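Local structure of Pre-mRNA-processing-splicing factor 8 (Cryptococcus neoformans var. grubii serotype A, 6MX6) at residues Y52-H57 with Y117-S122; D29-P34 with S155-D160; H67-S72 with S163-Y168; D104-L109 with L140-I145. The protein contains an intein of Hint-type fold, the part crystallised here, which probably excises itself from the host splicing factor and joins the flanking sequences by protein splicing. One frame throughout, in Å; residues are numbered along the deposited sequence.

Contact 1: Y52-H57 with Y117-S122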
loop_
_atom_site.group_PDB
_atom_site.type_symbol
_atom_site.label_atom_id
_atom_site.label_comp_id
_atom_site.label_asym_id
_atom_site.label_seq_id
_atom_site.Cartn_x
_atom_site.Cartn_y
_atom_site.Cartn_z
ATOM N N TYR A 52 -0.653 11.578 1.823
ATOM C CA TYR A 52 -1.511 11.544 0.651
ATOM C C TYR A 52 -2.625 10.542 0.890
ATOM O O TYR A 52 -2.365 9.429 1.354
ATOM C CB TYR A 52 -0.727 11.149 -0.597
ATOM C CG TYR A 52 0.056 12.307 -1.134
ATOM C CD1 TYR A 52 1.306 12.623 -0.619
ATOM C CD2 TYR A 52 -0.473 13.111 -2.118
ATOM C CE1 TYR A 52 2.017 13.708 -1.100
ATOM C CE2 TYR A 52 0.224 14.194 -2.608
ATOM C CZ TYR A 52 1.467 14.486 -2.101
ATOM O OH TYR A 52 2.142 15.567 -2.601
ATOM N N ARG A 53 -3.854 10.945 0.568
ATOM C CA ARG A 53 -5.023 10.075 0.642
ATOM C C ARG A 53 -5.375 9.609 -0.765
ATOM O O ARG A 53 -5.599 10.434 -1.661
ATOM C CB ARG A 53 -6.208 10.807 1.278
ATOM C CG ARG A 53 -7.489 9.958 1.344
ATOM C CD ARG A 53 -8.615 10.667 2.079
ATOM N NE ARG A 53 -8.207 10.963 3.447
ATOM C CZ ARG A 53 -8.370 10.134 4.471
ATOM N NH1 ARG A 53 -8.982 8.966 4.296
ATOM N NH2 ARG A 53 -7.932 10.480 5.681
ATOM N N ILE A 54 -5.425 8.292 -0.952
ATOM C CA ILE A 54 -5.799 7.663 -2.211
ATOM C C ILE A 54 -7.175 7.048 -2.030
ATOM O O ILE A 54 -7.378 6.210 -1.136
ATOM C CB ILE A 54 -4.775 6.600 -2.639
ATOM C CG1 ILE A 54 -3.396 7.235 -2.768
ATOM C CG2 ILE A 54 -5.204 5.961 -3.968
ATOM C CD1 ILE A 54 -2.254 6.230 -2.878
ATOM N N LYS A 55 -8.119 7.474 -2.872
ATOM C CA LYS A 55 -9.476 6.940 -2.896
ATOM C C LYS A 55 -9.722 6.220 -4.212
ATOM O O LYS A 55 -9.369 6.731 -5.285
ATOM C CB LYS A 55 -10.525 8.050 -2.752
ATOM C CG LYS A 55 -10.498 8.824 -1.441
ATOM C CD LYS A 55 -11.596 9.878 -1.449
ATOM C CE LYS A 55 -12.159 10.129 -0.061
ATOM N NZ LYS A 55 -12.758 8.908 0.526
ATOM N N THR A 56 -10.383 5.066 -4.120
ATOM C CA THR A 56 -10.729 4.259 -5.278
ATOM C C THR A 56 -12.197 4.454 -5.640
ATOM O O THR A 56 -13.015 4.878 -4.821
ATOM C CB THR A 56 -10.444 2.776 -5.010
ATOM O OG1 THR A 56 -11.090 2.363 -3.798
ATOM C CG2 THR A 56 -8.925 2.537 -4.884
ATOM N N HIS A 57 -12.514 4.169 -6.902
ATOM C CA HIS A 57 -13.915 4.064 -7.300
ATOM C C HIS A 57 -14.617 2.987 -6.493
ATOM O O HIS A 57 -15.750 3.179 -6.029
ATOM C CB HIS A 57 -14.016 3.736 -8.792
ATOM C CG HIS A 57 -13.674 4.878 -9.690
ATOM N ND1 HIS A 57 -14.633 5.640 -10.322
ATOM C CD2 HIS A 57 -12.478 5.379 -10.075
ATOM C CE1 HIS A 57 -14.041 6.566 -11.057
ATOM N NE2 HIS A 57 -12.734 6.431 -10.923
ATOM N N TYR A 117 -2.797 3.029 -14.569
ATOM C CA TYR A 117 -2.276 2.292 -13.427
ATOM C C TYR A 117 -3.416 1.894 -12.505
ATOM O O TYR A 117 -4.334 2.683 -12.260
ATOM C CB TYR A 117 -1.270 3.128 -12.636
ATOM C CG TYR A 117 -0.010 3.508 -13.383
ATOM C CD1 TYR A 117 -0.016 4.526 -14.328
ATOM C CD2 TYR A 117 1.193 2.869 -13.113
ATOM C CE1 TYR A 117 1.140 4.881 -14.995
ATOM C CE2 TYR A 117 2.347 3.216 -13.771
ATOM C CZ TYR A 117 2.318 4.224 -14.709
ATOM O OH TYR A 117 3.472 4.571 -15.364
ATOM N N LYS A 118 -3.338 0.681 -11.969
ATOM C CA LYS A 118 -4.359 0.181 -11.067
ATOM C C LYS A 118 -3.712 -0.431 -9.835
ATOM O O LYS A 118 -2.688 -1.109 -9.938
ATOM C CB LYS A 118 -5.247 -0.850 -11.774
ATOM C CG LYS A 118 -6.091 -0.231 -12.883
ATOM C CD LYS A 118 -6.183 -1.131 -14.092
ATOM C CE LYS A 118 -7.089 -0.531 -15.154
ATOM N NZ LYS A 118 -6.587 0.796 -15.601
ATOM N N LEU A 119 -4.305 -0.170 -8.671
ATOM C CA LEU A 119 -4.005 -0.964 -7.492
ATOM C C LEU A 119 -4.617 -2.357 -7.656
ATOM O O LEU A 119 -5.416 -2.602 -8.560
ATOM C CB LEU A 119 -4.532 -0.275 -6.237
ATOM C CG LEU A 119 -3.917 1.093 -5.929
ATOM C CD1 LEU A 119 -4.697 1.802 -4.815
ATOM C CD2 LEU A 119 -2.461 0.923 -5.526
ATOM N N PHE A 120 -4.234 -3.288 -6.782
ATOM C CA PHE A 120 -4.789 -4.627 -6.935
ATOM C C PHE A 120 -4.775 -5.380 -5.615
ATOM O O PHE A 120 -4.029 -5.058 -4.688
ATOM C CB PHE A 120 -4.047 -5.430 -8.007
ATOM C CG PHE A 120 -2.609 -5.698 -7.695
ATOM C CD1 PHE A 120 -1.642 -4.738 -7.937
ATOM C CD2 PHE A 120 -2.212 -6.925 -7.185
ATOM C CE1 PHE A 120 -0.307 -4.993 -7.666
ATOM C CE2 PHE A 120 -0.880 -7.186 -6.909
ATOM C CZ PHE A 120 0.073 -6.218 -7.150
ATOM N N ARG A 121 -5.624 -6.400 -5.560
ATOM C CA ARG A 121 -5.718 -7.324 -4.449
ATOM C C ARG A 121 -5.222 -8.689 -4.905
ATOM O O ARG A 121 -5.210 -9.000 -6.098
ATOM C CB ARG A 121 -7.156 -7.426 -3.935
ATOM C CG ARG A 121 -7.877 -6.092 -3.805
ATOM C CD ARG A 121 -9.393 -6.285 -3.755
ATOM N NE ARG A 121 -9.812 -6.840 -2.473
ATOM C CZ ARG A 121 -11.077 -7.059 -2.125
ATOM N NH1 ARG A 121 -12.059 -6.765 -2.965
ATOM N NH2 ARG A 121 -11.360 -7.571 -0.935
ATOM N N SER A 122 -4.805 -9.507 -3.946
ATOM C CA SER A 122 -4.252 -10.811 -4.278
ATOM C C SER A 122 -5.375 -11.789 -4.603
ATOM O O SER A 122 -6.280 -12.005 -3.790
ATOM C CB SER A 122 -3.404 -11.348 -3.129
ATOM O OG SER A 122 -4.230 -11.838 -2.090
#

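Contact 2: D29-P34 with S155-D160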
loop_
_atom_site.group_PDB
_atom_site.type_symbol
_atom_site.label_atom_id
_atom_site.label_comp_id
_atom_site.label_asym_id
_atom_site.label_seq_id
_atom_site.Cartn_x
_atom_site.Cartn_y
_atom_site.Cartn_z
ATOM N N ASP A 29 8.272 -9.384 13.150
ATOM C CA ASP A 29 6.887 -9.831 13.025
ATOM C C ASP A 29 6.629 -10.454 11.656
ATOM O O ASP A 29 7.203 -10.054 10.642
ATOM C CB ASP A 29 5.917 -8.665 13.258
ATOM C CG ASP A 29 5.389 -8.623 14.680
ATOM O OD1 ASP A 29 5.707 -9.557 15.446
ATOM O OD2 ASP A 29 4.659 -7.664 15.036
ATOM N N GLN A 30 5.749 -11.450 11.636
ATOM C CA GLN A 30 5.413 -12.169 10.417
ATOM C C GLN A 30 4.114 -11.608 9.845
ATOM O O GLN A 30 3.087 -11.585 10.533
ATOM C CB GLN A 30 5.288 -13.667 10.695
ATOM C CG GLN A 30 6.586 -14.308 11.204
ATOM C CD GLN A 30 7.716 -14.217 10.194
ATOM O OE1 GLN A 30 7.740 -14.955 9.209
ATOM N NE2 GLN A 30 8.660 -13.306 10.433
ATOM N N LEU A 31 4.173 -11.148 8.602
ATOM C CA LEU A 31 3.045 -10.632 7.838
ATOM C C LEU A 31 2.716 -11.573 6.689
ATOM O O LEU A 31 3.499 -12.452 6.322
ATOM C CB LEU A 31 3.358 -9.242 7.278
ATOM C CG LEU A 31 3.750 -8.191 8.306
ATOM C CD1 LEU A 31 4.073 -6.901 7.576
ATOM C CD2 LEU A 31 2.622 -7.996 9.299
ATOM N N LEU A 32 1.558 -11.346 6.083
ATOM C CA LEU A 32 1.079 -12.203 5.010
ATOM C C LEU A 32 1.463 -11.611 3.657
ATOM O O LEU A 32 1.143 -10.453 3.363
ATOM C CB LEU A 32 -0.431 -12.381 5.129
ATOM C CG LEU A 32 -1.056 -13.384 4.165
ATOM C CD1 LEU A 32 -0.274 -14.688 4.184
ATOM C CD2 LEU A 32 -2.502 -13.598 4.552
ATOM N N GLY A 33 2.146 -12.412 2.835
ATOM C CA GLY A 33 2.478 -12.038 1.477
ATOM C C GLY A 33 1.344 -12.319 0.513
ATOM O O GLY A 33 0.381 -13.036 0.812
ATOM N N PRO A 34 1.454 -11.746 -0.687
ATOM C CA PRO A 34 0.366 -11.899 -1.671
ATOM C C PRO A 34 0.191 -13.322 -2.174
ATOM O O PRO A 34 -0.926 -13.693 -2.558
ATOM C CB PRO A 34 0.782 -10.945 -2.799
ATOM C CG PRO A 34 2.265 -10.809 -2.651
ATOM C CD PRO A 34 2.535 -10.880 -1.180
ATOM N N SER A 155 3.684 5.043 10.289
ATOM C CA SER A 155 4.631 4.004 10.664
ATOM C C SER A 155 5.075 3.277 9.406
ATOM O O SER A 155 4.281 3.059 8.481
ATOM C CB SER A 155 4.018 3.024 11.670
ATOM O OG SER A 155 3.556 3.701 12.829
ATOM N N GLY A 156 6.359 2.922 9.370
ATOM C CA GLY A 156 6.920 2.220 8.237
ATOM C C GLY A 156 7.845 1.111 8.704
ATOM O O GLY A 156 8.240 1.051 9.868
ATOM N N PHE A 157 8.165 0.222 7.773
ATOM C CA PHE A 157 9.098 -0.871 8.012
ATOM C C PHE A 157 9.476 -1.445 6.657
ATOM O O PHE A 157 8.854 -1.141 5.637
ATOM C CB PHE A 157 8.518 -1.951 8.940
ATOM C CG PHE A 157 7.111 -2.375 8.595
ATOM C CD1 PHE A 157 6.850 -3.099 7.445
ATOM C CD2 PHE A 157 6.055 -2.071 9.441
ATOM C CE1 PHE A 157 5.557 -3.502 7.135
ATOM C CE2 PHE A 157 4.757 -2.462 9.134
ATOM C CZ PHE A 157 4.513 -3.179 7.981
ATOM N N VAL A 158 10.512 -2.263 6.651
ATOM C CA VAL A 158 10.867 -3.009 5.454
ATOM C C VAL A 158 10.354 -4.426 5.624
ATOM O O VAL A 158 10.155 -4.921 6.740
ATOM C CB VAL A 158 12.382 -3.001 5.156
ATOM C CG1 VAL A 158 12.778 -1.706 4.459
ATOM C CG2 VAL A 158 13.170 -3.196 6.416
ATOM N N VAL A 159 10.115 -5.071 4.494
ATOM C CA VAL A 159 9.626 -6.436 4.436
ATOM C C VAL A 159 10.555 -7.203 3.506
ATOM O O VAL A 159 10.988 -6.672 2.481
ATOM C CB VAL A 159 8.160 -6.471 3.943
ATOM C CG1 VAL A 159 7.815 -7.805 3.323
ATOM C CG2 VAL A 159 7.211 -6.147 5.084
ATOM N N ASP A 160 10.878 -8.441 3.873
ATOM C CA ASP A 160 11.814 -9.246 3.097
ATOM C C ASP A 160 11.121 -9.801 1.852
ATOM O O ASP A 160 9.992 -9.428 1.517
ATOM C CB ASP A 160 12.401 -10.358 3.967
ATOM C CG ASP A 160 11.375 -11.414 4.348
ATOM O OD1 ASP A 160 10.184 -11.072 4.516
ATOM O OD2 ASP A 160 11.764 -12.593 4.489
#

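Contact 3: H67-S72 with S163-Y168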
loop_
_atom_site.group_PDB
_atom_site.type_symbol
_atom_site.label_atom_id
_atom_site.label_comp_id
_atom_site.label_asym_id
_atom_site.label_seq_id
_atom_site.Cartn_x
_atom_site.Cartn_y
_atom_site.Cartn_z
ATOM N N HIS A 67 4.561 10.587 0.971
ATOM C CA HIS A 67 4.871 10.957 -0.405
ATOM C C HIS A 67 5.895 10.019 -1.035
ATOM O O HIS A 67 5.897 9.841 -2.255
ATOM C CB HIS A 67 5.382 12.400 -0.459
ATOM C CG HIS A 67 6.701 12.595 0.223
ATOM N ND1 HIS A 67 7.891 12.677 -0.471
ATOM C CD2 HIS A 67 7.022 12.714 1.534
ATOM C CE1 HIS A 67 8.885 12.840 0.382
ATOM N NE2 HIS A 67 8.386 12.866 1.606
ATOM N N ASN A 68 6.773 9.416 -0.240
ATOM C CA ASN A 68 7.774 8.518 -0.803
ATOM C C ASN A 68 7.354 7.058 -0.745
ATOM O O ASN A 68 8.136 6.182 -1.133
ATOM C CB ASN A 68 9.130 8.696 -0.094
ATOM C CG ASN A 68 9.043 8.488 1.397
ATOM O OD1 ASN A 68 8.008 8.724 2.011
ATOM N ND2 ASN A 68 10.144 8.051 1.997
ATOM N N HIS A 69 6.144 6.777 -0.277
ATOM C CA HIS A 69 5.670 5.405 -0.245
ATOM C C HIS A 69 5.565 4.850 -1.661
ATOM O O HIS A 69 5.222 5.566 -2.602
ATOM C CB HIS A 69 4.324 5.338 0.455
ATOM C CG HIS A 69 3.815 3.950 0.634
ATOM N ND1 HIS A 69 4.376 3.062 1.523
ATOM C CD2 HIS A 69 2.806 3.287 0.022
ATOM C CE1 HIS A 69 3.731 1.913 1.457
ATOM N NE2 HIS A 69 2.768 2.026 0.558
ATOM N N ILE A 70 5.891 3.573 -1.817
ATOM C CA ILE A 70 5.891 2.925 -3.125
ATOM C C ILE A 70 4.565 2.200 -3.299
ATOM O O ILE A 70 4.194 1.373 -2.465
ATOM C CB ILE A 70 7.066 1.944 -3.262
ATOM C CG1 ILE A 70 8.398 2.685 -3.136
ATOM C CG2 ILE A 70 6.975 1.197 -4.584
ATOM C CD1 ILE A 70 9.582 1.760 -2.945
ATOM N N LEU A 71 3.853 2.508 -4.378
ATOM C CA LEU A 71 2.644 1.788 -4.760
ATOM C C LEU A 71 3.004 0.649 -5.708
ATOM O O LEU A 71 3.722 0.857 -6.693
ATOM C CB LEU A 71 1.655 2.734 -5.443
ATOM C CG LEU A 71 1.344 4.031 -4.701
ATOM C CD1 LEU A 71 0.515 4.962 -5.581
ATOM C CD2 LEU A 71 0.619 3.733 -3.395
ATOM N N SER A 72 2.510 -0.545 -5.404
ATOM C CA SER A 72 2.620 -1.679 -6.310
ATOM C C SER A 72 1.357 -1.721 -7.156
ATOM O O SER A 72 0.255 -1.847 -6.623
ATOM C CB SER A 72 2.805 -2.984 -5.537
ATOM O OG SER A 72 4.105 -3.059 -4.984
ATOM N N SER A 163 9.056 -7.832 -0.943
ATOM C CA SER A 163 8.701 -6.570 -0.299
ATOM C C SER A 163 7.205 -6.270 -0.364
ATOM O O SER A 163 6.796 -5.119 -0.187
ATOM C CB SER A 163 9.498 -5.394 -0.881
ATOM O OG SER A 163 10.884 -5.515 -0.603
ATOM N N LEU A 164 6.373 -7.283 -0.594
ATOM C CA LEU A 164 4.930 -7.122 -0.685
ATOM C C LEU A 164 4.239 -7.782 0.506
ATOM O O LEU A 164 4.675 -8.828 0.993
ATOM C CB LEU A 164 4.403 -7.721 -1.989
ATOM C CG LEU A 164 5.069 -7.233 -3.272
ATOM C CD1 LEU A 164 4.404 -7.868 -4.475
ATOM C CD2 LEU A 164 5.013 -5.713 -3.360
ATOM N N TYR A 165 3.157 -7.162 0.967
ATOM C CA TYR A 165 2.370 -7.675 2.080
ATOM C C TYR A 165 0.933 -7.220 1.872
ATOM O O TYR A 165 0.633 -6.465 0.945
ATOM C CB TYR A 165 2.923 -7.210 3.434
ATOM C CG TYR A 165 2.975 -5.701 3.583
ATOM C CD1 TYR A 165 3.944 -4.950 2.931
ATOM C CD2 TYR A 165 2.047 -5.032 4.373
ATOM C CE1 TYR A 165 3.981 -3.578 3.054
ATOM C CE2 TYR A 165 2.085 -3.662 4.509
ATOM C CZ TYR A 165 3.045 -2.940 3.847
ATOM O OH TYR A 165 3.080 -1.570 3.977
ATOM N N LEU A 166 0.036 -7.686 2.735
ATOM C CA LEU A 166 -1.393 -7.521 2.503
ATOM C C LEU A 166 -2.041 -6.618 3.540
ATOM O O LEU A 166 -1.821 -6.783 4.747
ATOM C CB LEU A 166 -2.099 -8.876 2.497
ATOM C CG LEU A 166 -1.777 -9.774 1.303
ATOM C CD1 LEU A 166 -2.684 -10.998 1.319
ATOM C CD2 LEU A 166 -1.883 -9.021 -0.018
ATOM N N ARG A 167 -2.862 -5.684 3.059
ATOM C CA ARG A 167 -3.856 -5.027 3.895
ATOM C C ARG A 167 -4.946 -6.031 4.266
ATOM O O ARG A 167 -5.076 -7.094 3.658
ATOM C CB ARG A 167 -4.462 -3.824 3.156
ATOM C CG ARG A 167 -5.040 -2.727 4.059
ATOM C CD ARG A 167 -5.355 -1.447 3.280
ATOM N NE ARG A 167 -6.550 -1.583 2.445
ATOM C CZ ARG A 167 -7.168 -0.563 1.859
ATOM N NH1 ARG A 167 -6.692 0.667 2.001
ATOM N NH2 ARG A 167 -8.251 -0.770 1.116
ATOM N N TYR A 168 -5.742 -5.677 5.278
ATOM C CA TYR A 168 -6.747 -6.600 5.801
ATOM C C TYR A 168 -7.759 -7.023 4.732
ATOM O O TYR A 168 -8.326 -8.119 4.819
ATOM C CB TYR A 168 -7.464 -5.961 6.992
ATOM C CG TYR A 168 -8.549 -5.008 6.550
ATOM C CD1 TYR A 168 -8.234 -3.737 6.082
ATOM C CD2 TYR A 168 -9.881 -5.390 6.566
ATOM C CE1 TYR A 168 -9.226 -2.868 5.658
ATOM C CE2 TYR A 168 -10.877 -4.532 6.147
ATOM C CZ TYR A 168 -10.548 -3.277 5.692
ATOM O OH TYR A 168 -11.554 -2.432 5.274
#

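Contact 4: D104-L109 with L140-I145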
loop_
_atom_site.group_PDB
_atom_site.type_symbol
_atom_site.label_atom_id
_atom_site.label_comp_id
_atom_site.label_asym_id
_atom_site.label_seq_id
_atom_site.Cartn_x
_atom_site.Cartn_y
_atom_site.Cartn_z
ATOM N N ASP A 104 4.976 10.191 -5.005
ATOM C CA ASP A 104 5.386 11.477 -5.584
ATOM C C ASP A 104 5.330 11.444 -7.111
ATOM O O ASP A 104 4.751 12.338 -7.761
ATOM C CB ASP A 104 6.802 11.829 -5.125
ATOM C CG ASP A 104 6.826 12.684 -3.877
ATOM O OD1 ASP A 104 5.803 13.347 -3.572
ATOM O OD2 ASP A 104 7.877 12.691 -3.197
ATOM N N ASP A 105 5.920 10.397 -7.697
ATOM C CA ASP A 105 5.990 10.283 -9.147
ATOM C C ASP A 105 4.614 10.059 -9.747
ATOM O O ASP A 105 4.302 10.599 -10.814
ATOM C CB ASP A 105 6.935 9.148 -9.539
ATOM C CG ASP A 105 8.403 9.492 -9.299
ATOM O OD1 ASP A 105 8.753 10.690 -9.315
ATOM O OD2 ASP A 105 9.211 8.556 -9.116
ATOM N N PHE A 106 3.777 9.264 -9.076
ATOM C CA PHE A 106 2.430 9.013 -9.573
ATOM C C PHE A 106 1.589 10.280 -9.537
ATOM O O PHE A 106 0.884 10.600 -10.499
ATOM C CB PHE A 106 1.772 7.910 -8.748
ATOM C CG PHE A 106 0.408 7.537 -9.236
ATOM C CD1 PHE A 106 0.258 6.655 -10.295
ATOM C CD2 PHE A 106 -0.723 8.069 -8.641
ATOM C CE1 PHE A 106 -0.996 6.300 -10.742
ATOM C CE2 PHE A 106 -1.980 7.724 -9.094
ATOM C CZ PHE A 106 -2.113 6.839 -10.146
ATOM N N VAL A 107 1.663 11.016 -8.425
ATOM C CA VAL A 107 0.932 12.270 -8.274
ATOM C C VAL A 107 1.283 13.229 -9.402
ATOM O O VAL A 107 0.415 13.947 -9.923
ATOM C CB VAL A 107 1.242 12.885 -6.893
ATOM C CG1 VAL A 107 1.062 14.397 -6.910
ATOM C CG2 VAL A 107 0.380 12.255 -5.826
ATOM N N ARG A 108 2.555 13.254 -9.803
ATOM C CA ARG A 108 2.928 14.228 -10.825
ATOM C C ARG A 108 2.594 13.796 -12.251
ATOM O O ARG A 108 2.683 14.627 -13.161
ATOM C CB ARG A 108 4.416 14.552 -10.701
ATOM C CG ARG A 108 4.715 15.339 -9.441
ATOM C CD ARG A 108 6.106 15.916 -9.454
ATOM N NE ARG A 108 7.108 14.877 -9.262
ATOM C CZ ARG A 108 7.715 14.633 -8.106
ATOM N NH1 ARG A 108 7.417 15.359 -7.035
ATOM N NH2 ARG A 108 8.621 13.666 -8.024
ATOM N N LEU A 109 2.191 12.545 -12.472
ATOM C CA LEU A 109 1.834 12.101 -13.814
ATOM C C LEU A 109 0.556 12.790 -14.292
ATOM O O LEU A 109 -0.325 13.114 -13.493
ATOM C CB LEU A 109 1.637 10.590 -13.843
ATOM C CG LEU A 109 2.893 9.724 -13.777
ATOM C CD1 LEU A 109 2.507 8.269 -13.511
ATOM C CD2 LEU A 109 3.686 9.848 -15.067
ATOM N N LEU A 140 -8.186 -2.313 -8.928
ATOM C CA LEU A 140 -8.868 -1.180 -8.323
ATOM C C LEU A 140 -8.473 0.086 -9.067
ATOM O O LEU A 140 -7.289 0.312 -9.338
ATOM C CB LEU A 140 -8.518 -1.059 -6.837
ATOM C CG LEU A 140 -8.692 -2.345 -6.041
ATOM C CD1 LEU A 140 -8.140 -2.156 -4.646
ATOM C CD2 LEU A 140 -10.159 -2.738 -5.994
ATOM N N HIS A 141 -9.462 0.911 -9.379
ATOM C CA HIS A 141 -9.264 2.123 -10.151
ATOM C C HIS A 141 -9.194 3.293 -9.184
ATOM O O HIS A 141 -10.100 3.480 -8.365
ATOM C CB HIS A 141 -10.404 2.303 -11.153
ATOM C CG HIS A 141 -10.592 1.124 -12.057
ATOM N ND1 HIS A 141 -11.296 -0.001 -11.679
ATOM C CD2 HIS A 141 -10.146 0.885 -13.313
ATOM C CE1 HIS A 141 -11.283 -0.877 -12.667
ATOM N NE2 HIS A 141 -10.591 -0.364 -13.669
ATOM N N ILE A 142 -8.122 4.063 -9.265
ATOM C CA ILE A 142 -7.958 5.205 -8.379
ATOM C C ILE A 142 -8.856 6.339 -8.859
ATOM O O ILE A 142 -8.818 6.727 -10.032
ATOM C CB ILE A 142 -6.485 5.635 -8.323
ATOM C CG1 ILE A 142 -5.667 4.533 -7.650
ATOM C CG2 ILE A 142 -6.345 6.947 -7.578
ATOM C CD1 ILE A 142 -4.199 4.861 -7.538
ATOM N N ASN A 143 -9.670 6.870 -7.953
ATOM C CA ASN A 143 -10.530 8.001 -8.269
ATOM C C ASN A 143 -9.891 9.331 -7.899
ATOM O O ASN A 143 -10.079 10.323 -8.609
ATOM C CB ASN A 143 -11.879 7.861 -7.557
ATOM C CG ASN A 143 -12.882 8.908 -8.003
ATOM O OD1 ASN A 143 -13.085 9.124 -9.202
ATOM N ND2 ASN A 143 -13.510 9.571 -7.039
ATOM N N SER A 144 -9.140 9.382 -6.802
ATOM C CA SER A 144 -8.501 10.638 -6.436
ATOM C C SER A 144 -7.270 10.354 -5.599
ATOM O O SER A 144 -7.187 9.334 -4.914
ATOM C CB SER A 144 -9.450 11.575 -5.673
ATOM O OG SER A 144 -9.909 10.980 -4.474
ATOM N N ILE A 145 -6.305 11.266 -5.667
ATOM C CA ILE A 145 -5.135 11.198 -4.804
ATOM C C ILE A 145 -4.806 12.631 -4.423
ATOM O O ILE A 145 -4.627 13.484 -5.300
ATOM C CB ILE A 145 -3.936 10.486 -5.466
ATOM C CG1 ILE A 145 -2.740 10.435 -4.503
ATOM C CG2 ILE A 145 -3.565 11.126 -6.807
ATOM C CD1 ILE A 145 -1.670 9.412 -4.895
#

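Contact 1: Y52-H57 with Y117-S122
Leu119 reaches Ile54 and Thr56 with a single methyl. Its CD1 lies 4.3 Å from Ile54 CG2 and equally 4.3 Å from Thr56 CG2, so the leucine tip straddles two residues that project from the same face of strand 52-56. CD1 lies anti to CA (chi2 169°), which carries this methyl forward to bridge the pair. The dense end is at Ile54 and Leu119, both buried: Met73 also packs on Leu119, and Leu71 and Ile145 on Ile54. Towards Thr56 the packing thins, for this residue is partly exposed and its OG1 turns to the backbone O of Glu58, leaving only the methyl for Leu119. Exposed Lys55 leaves the backbone on the side away from Leu119, and its NZ forms a salt bridge with Asp62. No hydrogen bond joins the segments, because strand 139-147 runs between them. The contact is apolar packing between second-neighbour strands on one face of the six-stranded antiparallel sheet, consistent with the all-beta Hint fold of inteins.

Contact 2: D29-P34 with S155-D160
Leu31 and Phe157 approach each other from opposite directions, and all direct contacts between D29-P34 and S155-D160 are apolar. Leu31 CD1 lies 3.7 Å from Phe157 CE1 and 3.8 Å from Phe157 CZ, meeting the ring obliquely near its far end. The same methyl stands 4.1 Å from Val159 CG2, so one leucine branch is shared by two residues on the same side of strand 152-159. Phe157 has CG between its backbone N and carbonyl carbon (chi1 46°), and in this rotamer the ring is carried to the leucine. All three residues are buried. Polar links run instead through third parties: Gln30 NE2 bonds to Thr40 OG1 and Asp160 OD1 to Thr40 N, so Thr40 ties both segments together from strand 38-49. Val159 O accepts a hydrogen bond from Asn175 ND2 near the chain end. Strand 38-49 separates strands 30-32 and 152-159 in the four-stranded antiparallel sheet; Leu12 and Val25 also pack on Phe157, and Tyr165 of strand 164-166 on Val159.

Contact 3: H67-S72 with S163-Y168
His69 meets Tyr165 where the loop bearing the Thr66-to-His69 signature, consistent with the block B TxxH motif of inteins, enters strand 70-76 of the Hint fold. With CG anti to the backbone N (chi1 -175°), the imidazole reaches across so that CE1 stands 4.3 Å from Tyr165 OH, which lies at the ring edge near the ring plane. That separation is loose van der Waals contact; the polar partner of the ring is Cys5, whose backbone N is hydrogen-bonded to His69 ND1. Beyond His69 the segment becomes a strand: the backbone of Leu71 pairs with Val101, and Ile70 packs against His174, next to Asn175. Further along, Ser72 CA is 8.2 Å from Leu164 CA, and the serine CB is directed toward strand 164-166. Its hydroxyl is hydrogen-bonded to Asp100 OD1, so it is held in place by strand 96-102 while a leucine methyl is pressed against it. The packing there is tight, with Leu164 CD2 4.1 Å from Ser72 CB and 3.2 Å from Ser72 OG.

Contact 4: D104-L109 with L140-I145
A short helix laid across an antiparallel sheet is built here from helix 103-108 and strand 139-147 of the Hint fold, with Phe106 and Val107 meeting Ile142 and Ile145. The local axes pass 10.4 Å apart at 103°, so the helix lies nearly crosswise to the strand. Asn143 and Ser144 form a classic beta bulge opposite Lys55; the extra residue lets Ile142 and Ile145, three positions apart, both point towards the helix. Phe106 is the buried anchor. Its CG is anti to the backbone N (chi1 -177°), sending the ring out from the helix towards the strand, where Ile142, coming from the opposite direction, brings CD1 obliquely to the ring, 3.9 Å from Phe106 CZ. Ile145 CD1 also stands obliquely to the ring, 4.1 Å from Phe106 CD2, and Met73 packs on both Phe106 and Ile142. Within the helix, Arg108 NH2 and Asp105 OD1 make a salt bridge, at 3.2 Å, whose hydrogen bond is weak. Val107 and Ile145, both partly exposed unlike Phe106, come closer, crossing at a slant: Val107 CG2 lies 3.8 Å from Ile145 CG1 and 3.6 Å from Ile145 CD1.

Contacts 1 and 4 share the six-stranded antiparallel sheet, their centres about 8 Å apart: strand 139-147 of contact 4 lies between the two strands of contact 1, joined to each by backbone hydrogen bonds. The centre of contact 3 is about 11 Å from that of contact 1 and about 9 Å from that of contact 2, whose strands belong to the four-stranded sheet. Along the chain, D29-P34 and H67-S72 pair with S155-D160 and S163-Y168 near the C-terminal end; contact 4 falls between the segments of both, and contact 1 crosses contacts 3 and 4. Strand 164-166, with Tyr165 on Leu6, lies near the N-terminal end, where Cys5 bonds to His69, consistent with the closeness of the two ends that splicing needs.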